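Long-range contact in putative acetyltransferase Ta0821 (Thermoplasma acidophilum DSM 1728, PDB 3C26), which probably transfers acyl groups, as a member of the GNAT acetyltransferase family, though its substrate is not established: residues A123-N128 against S257-W262. Sequence-based numbering, arbitrary orientation.
Sequences AVYSWN and SSLTVW. With EDO (1,2-ethanediol), chain H.
Leu-259 fills the angle between Ala-123 and Tyr-125 on one face of an antiparallel strand pair: its CD1 lies over one face of the Tyr-125 ring, 4.1 Å from CD1 of that ring, while its CG is 4.0 Å from Ala-123 CB. With CG of Leu-259 anti to the backbone N (chi1 -170°) and chi2 at 66°, both methyls end near Ala-123 CB. On the other face, Val-124 CG2 meets the pyrrole corner of Trp-262 at CD1, 4.0 Å away.

Between these faces, Val-124 and Thr-260 form the hydrogen-bonded pair, its two backbone bonds flanked by the non-hydrogen-bonded pairs Ala-123/Val-261 and Tyr-125/Leu-259. Thr-260 N reaches Val-124 O at 2.9 Å from above the carbonyl plane. Thr-260 OG1 also donates to Val-124 O, but the 2.5 Å separation is doubtfully short. Trp-262 NE1 in turn gives OG1 a weak hydrogen bond.

Past the strand end, Ser-126 N donates to Ser-258 O, and Ser-126 OG accepts from Ser-258 N at 2.8 Å (N-H...O angle 162°), the hydroxyl taking the place of a carbonyl in the ladder. The same OG shares a hydrogen bond of 2.6 Å with O2 of an ethanediol, probably from the crystallisation liquor. An alanine in place of Ser-126 is likely to leave Ser-258 N without this acceptor and to cost the diol one of its hydrogen bonds. Farther out, one water accepts from Trp-127 NE1 and is hydrogen-bonded to Ser-257 OG, while Ser-257 CB sits at the indole edge.

In the fold, 258-265 is inserted between 119-125 and 141-153, consistent with the GNAT strand order, Ser-258 OG bonding Glu-145. Leu-132 of helix 129-138 packs on Val-124, Thr-260 and Trp-262; Phe-176 of strand 174-177 touches Ala-123 and Leu-259 on the face they share with Tyr-125.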
# COMPACT_ATOMS: atom_id res chain seq x y z
N ALA A 123 -7.57 15.39 -6.24
CA ALA A 123 -7.02 14.48 -5.29
C ALA A 123 -6.56 13.20 -5.99
O ALA A 123 -7.31 12.57 -6.76
CB ALA A 123 -8.04 14.19 -4.16
N VAL A 124 -5.30 12.84 -5.73
CA VAL A 124 -4.67 11.65 -6.32
C VAL A 124 -3.98 10.77 -5.26
O VAL A 124 -3.25 11.25 -4.43
CB VAL A 124 -3.62 12.04 -7.39
CG1 VAL A 124 -3.15 10.83 -8.12
CG2 VAL A 124 -4.19 13.13 -8.34
N TYR A 125 -4.28 9.46 -5.28
CA TYR A 125 -3.63 8.54 -4.33
C TYR A 125 -2.13 8.52 -4.58
O TYR A 125 -1.68 8.57 -5.70
CB TYR A 125 -4.15 7.13 -4.47
CG TYR A 125 -5.52 6.85 -3.88
CD1 TYR A 125 -5.73 6.92 -2.51
CD2 TYR A 125 -6.56 6.40 -4.68
CE1 TYR A 125 -6.92 6.63 -1.97
CE2 TYR A 125 -7.77 6.06 -4.12
CZ TYR A 125 -7.96 6.20 -2.78
OH TYR A 125 -9.18 5.82 -2.22
N SER A 126 -1.37 8.44 -3.49
CA SER A 126 0.11 8.44 -3.51
C SER A 126 0.67 7.25 -4.31
O SER A 126 1.79 7.30 -4.81
CB SER A 126 0.66 8.35 -2.09
OG SER A 126 0.14 7.19 -1.42
N TRP A 127 -0.10 6.18 -4.42
CA TRP A 127 0.35 4.96 -5.19
C TRP A 127 -0.05 4.98 -6.66
O TRP A 127 0.32 4.11 -7.45
CB TRP A 127 -0.22 3.69 -4.55
CG TRP A 127 -1.73 3.72 -4.29
CD1 TRP A 127 -2.33 3.89 -3.06
CD2 TRP A 127 -2.79 3.51 -5.22
NE1 TRP A 127 -3.67 3.86 -3.19
CE2 TRP A 127 -4.00 3.60 -4.49
CE3 TRP A 127 -2.85 3.27 -6.60
CZ2 TRP A 127 -5.26 3.47 -5.10
CZ3 TRP A 127 -4.11 3.11 -7.21
CH2 TRP A 127 -5.29 3.22 -6.46
N ASN A 128 -0.85 5.98 -7.04
CA ASN A 128 -1.41 6.02 -8.40
C ASN A 128 -0.47 6.75 -9.33
O ASN A 128 -0.71 7.86 -9.77
CB ASN A 128 -2.82 6.59 -8.43
CG ASN A 128 -3.48 6.37 -9.76
OD1 ASN A 128 -2.86 5.84 -10.67
ND2 ASN A 128 -4.78 6.72 -9.87
N SER A 257 0.03 4.62 2.57
CA SER A 257 -0.35 5.50 1.51
C SER A 257 -1.06 6.74 1.97
O SER A 257 -1.41 6.89 3.12
CB SER A 257 -1.22 4.75 0.50
OG SER A 257 -2.53 4.56 1.01
N SER A 258 -1.23 7.63 1.02
CA SER A 258 -1.85 8.93 1.26
C SER A 258 -2.72 9.43 0.12
O SER A 258 -2.66 8.96 -1.03
CB SER A 258 -0.79 9.99 1.61
OG SER A 258 -0.06 10.49 0.50
N LEU A 259 -3.60 10.35 0.49
CA LEU A 259 -4.40 11.10 -0.48
C LEU A 259 -3.75 12.46 -0.69
O LEU A 259 -3.72 13.32 0.19
CB LEU A 259 -5.85 11.29 -0.03
CG LEU A 259 -6.75 11.85 -1.14
CD1 LEU A 259 -6.88 10.82 -2.27
CD2 LEU A 259 -8.11 12.24 -0.60
N THR A 260 -3.25 12.65 -1.88
CA THR A 260 -2.52 13.86 -2.22
C THR A 260 -3.39 14.82 -2.97
O THR A 260 -4.30 14.40 -3.69
CB THR A 260 -1.25 13.51 -3.08
OG1 THR A 260 -1.63 13.09 -4.40
CG2 THR A 260 -0.38 12.42 -2.40
N VAL A 261 -3.09 16.10 -2.76
CA VAL A 261 -3.76 17.23 -3.43
C VAL A 261 -2.82 18.00 -4.36
O VAL A 261 -1.76 18.50 -3.99
CB VAL A 261 -4.43 18.23 -2.40
CG1 VAL A 261 -5.26 19.33 -3.10
CG2 VAL A 261 -5.25 17.46 -1.40
N TRP A 262 -3.26 18.04 -5.61
CA TRP A 262 -2.61 18.75 -6.72
C TRP A 262 -3.39 19.98 -7.17
O TRP A 262 -4.62 20.01 -7.18
CB TRP A 262 -2.39 17.78 -7.87
CG TRP A 262 -1.40 16.70 -7.52
CD1 TRP A 262 -1.60 15.68 -6.64
CD2 TRP A 262 -0.04 16.55 -7.99
NE1 TRP A 262 -0.48 14.89 -6.54
CE2 TRP A 262 0.50 15.41 -7.35
CE3 TRP A 262 0.76 17.26 -8.89
CZ2 TRP A 262 1.79 14.95 -7.60
CZ3 TRP A 262 2.06 16.82 -9.13
CH2 TRP A 262 2.56 15.68 -8.48
C1 EDO H . 2.79 3.32 -1.39
O1 EDO H . 1.50 2.79 -1.05
C2 EDO H . 2.63 4.55 -2.26
O2 EDO H . 2.14 5.51 -1.35
O HOH W 1 -4.76 3.99 -0.51